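Local coordinates for sporulation inhibitor of replication protein SirA (Bacillus subtilis, PDB 4TPS) that inhibits the initiation of DNA replication during sporulation, preventing overinitiation, by keeping DnaA from the origin or by binding its domain I and blocking interaction with DnaD, at residues A94-A98 against A111-A117. Residues are numbered along the deposited sequence; the frame is centred on the assembly and turned at random.
Sequences AKGHA and ASGDYEA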
loop_
_atom_site.group_PDB
_atom_site.type_symbol
_atom_site.label_atom_id
_atom_site.label_comp_id
_atom_site.label_asym_id
_atom_site.label_seq_id
_atom_site.Cartn_x
_atom_site.Cartn_y
_atom_site.Cartn_z
ATOM N N ALA A 94 -35.472 4.247 -9.763
ATOM C CA ALA A 94 -34.842 3.122 -10.483
ATOM C C ALA A 94 -33.526 3.453 -11.240
ATOM O O ALA A 94 -33.231 2.896 -12.259
ATOM C CB ALA A 94 -35.820 2.464 -11.435
ATOM N N LYS A 95 -32.723 4.352 -10.724
ATOM C CA LYS A 95 -31.591 4.891 -11.487
ATOM C C LYS A 95 -30.313 4.092 -11.343
ATOM O O LYS A 95 -29.324 4.356 -12.054
ATOM C CB LYS A 95 -31.381 6.364 -11.077
ATOM C CG LYS A 95 -32.485 7.341 -11.545
ATOM C CD LYS A 95 -32.048 8.800 -11.391
ATOM C CE LYS A 95 -31.460 9.176 -10.025
ATOM N NZ LYS A 95 -32.415 8.906 -8.889
ATOM N N GLY A 96 -30.291 3.150 -10.401
ATOM C CA GLY A 96 -29.081 2.340 -10.198
ATOM C C GLY A 96 -28.993 1.569 -8.901
ATOM O O GLY A 96 -29.913 1.561 -8.081
ATOM N N HIS A 97 -27.835 0.949 -8.710
ATOM C CA HIS A 97 -27.603 0.023 -7.591
ATOM C C HIS A 97 -26.147 0.064 -7.183
ATOM O O HIS A 97 -25.297 0.174 -8.028
ATOM C CB HIS A 97 -27.924 -1.443 -7.971
ATOM C CG HIS A 97 -29.319 -1.651 -8.403
ATOM N ND1 HIS A 97 -30.338 -1.974 -7.542
ATOM C CD2 HIS A 97 -29.863 -1.567 -9.630
ATOM C CE1 HIS A 97 -31.476 -2.048 -8.225
ATOM N NE2 HIS A 97 -31.205 -1.821 -9.496
ATOM N N ALA A 98 -25.863 -0.102 -5.912
ATOM C CA ALA A 98 -24.437 -0.242 -5.482
ATOM C C ALA A 98 -24.338 -1.038 -4.212
ATOM O O ALA A 98 -25.210 -0.973 -3.353
ATOM C CB ALA A 98 -23.761 1.104 -5.305
ATOM N N ALA A 111 -20.991 -1.121 -8.551
ATOM C CA ALA A 111 -22.067 -0.236 -8.912
ATOM C C ALA A 111 -22.556 -0.382 -10.340
ATOM O O ALA A 111 -21.781 -0.647 -11.220
ATOM C CB ALA A 111 -21.680 1.215 -8.645
ATOM N N SER A 112 -23.844 -0.114 -10.544
ATOM C CA SER A 112 -24.493 -0.127 -11.871
ATOM C C SER A 112 -25.475 1.017 -11.988
ATOM O O SER A 112 -25.963 1.491 -10.995
ATOM C CB SER A 112 -25.186 -1.455 -12.131
ATOM O OG SER A 112 -26.272 -1.630 -11.292
ATOM N N GLY A 113 -25.801 1.401 -13.217
ATOM C CA GLY A 113 -26.663 2.520 -13.437
ATOM C C GLY A 113 -25.937 3.839 -13.335
ATOM O O GLY A 113 -24.769 3.925 -13.711
ATOM N N ASP A 114 -26.651 4.873 -12.891
ATOM C CA ASP A 114 -26.131 6.227 -12.801
ATOM C C ASP A 114 -24.914 6.242 -11.869
ATOM O O ASP A 114 -24.865 5.470 -10.867
ATOM C CB ASP A 114 -27.225 7.176 -12.272
ATOM C CG ASP A 114 -28.240 7.568 -13.335
ATOM O OD1 ASP A 114 -28.187 7.008 -14.480
ATOM O OD2 ASP A 114 -29.052 8.486 -13.024
ATOM N N TYR A 115 -23.929 7.087 -12.177
ATOM C CA TYR A 115 -22.738 7.265 -11.337
ATOM C C TYR A 115 -23.061 7.797 -9.952
ATOM O O TYR A 115 -22.213 7.706 -9.011
ATOM C CB TYR A 115 -21.739 8.192 -12.071
ATOM C CG TYR A 115 -20.939 7.491 -13.156
ATOM C CD1 TYR A 115 -20.058 6.464 -12.832
ATOM C CD2 TYR A 115 -21.029 7.873 -14.505
ATOM C CE1 TYR A 115 -19.298 5.836 -13.815
ATOM C CE2 TYR A 115 -20.263 7.236 -15.490
ATOM C CZ TYR A 115 -19.419 6.205 -15.133
ATOM O OH TYR A 115 -18.640 5.569 -16.060
ATOM N N GLU A 116 -24.275 8.307 -9.779
ATOM C CA GLU A 116 -24.777 8.585 -8.417
ATOM C C GLU A 116 -24.651 7.397 -7.441
ATOM O O GLU A 116 -24.522 7.604 -6.223
ATOM C CB GLU A 116 -26.231 9.083 -8.425
ATOM C CG GLU A 116 -26.665 9.595 -7.074
ATOM C CD GLU A 116 -25.769 10.736 -6.506
ATOM O OE1 GLU A 116 -25.327 11.613 -7.298
ATOM O OE2 GLU A 116 -25.495 10.760 -5.268
ATOM N N ALA A 117 -24.744 6.174 -7.977
ATOM C CA ALA A 117 -24.769 4.981 -7.146
ATOM C C ALA A 117 -23.506 4.868 -6.259
ATOM O O ALA A 117 -23.600 4.797 -5.047
ATOM C CB ALA A 117 -24.999 3.710 -8.012
#
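K95 and D114 meet where the hairpin of strands 96-103 and 106-113 opens at its ends. Along the lysine, CB lies 3.7 Å from D114 OD2, CG somewhat farther from it, and CD closest, 3.4 Å from the same OD2; CE then draws off. The chain is bent at its last two torsions (-49° and -58°), which folds the ammonium back toward P92 O, its hydrogen-bond partner, and leaves NZ 5.3 Å from D114 OD2. The carboxylate oxygen OD2 therefore meets lysine methylenes, not the ammonium. Backbone atoms do the joining: D114 N reaches K95 O at 2.8 Å with an N-H...O angle of 178°. Next, H97 and S112 form an antiparallel hydrogen-bonded pair, H97 N to S112 O at 3.0 Å and S112 N to H97 O at 2.9 Å. Their side chains share one sheet face, S112 OG sitting at the edge of the imidazole, while H97 ND1 binds R88. On the other face, A98 CB packs 3.9 Å from A111 CB and also touches A117 CB, joining the hairpin to helix 116-128. G96 faces G113 as a non-hydrogen-bonded pair. Main-chain bonds thus fix the strand pairing, and the K95-D114 attraction is probably only a longer-range electrostatic supplement.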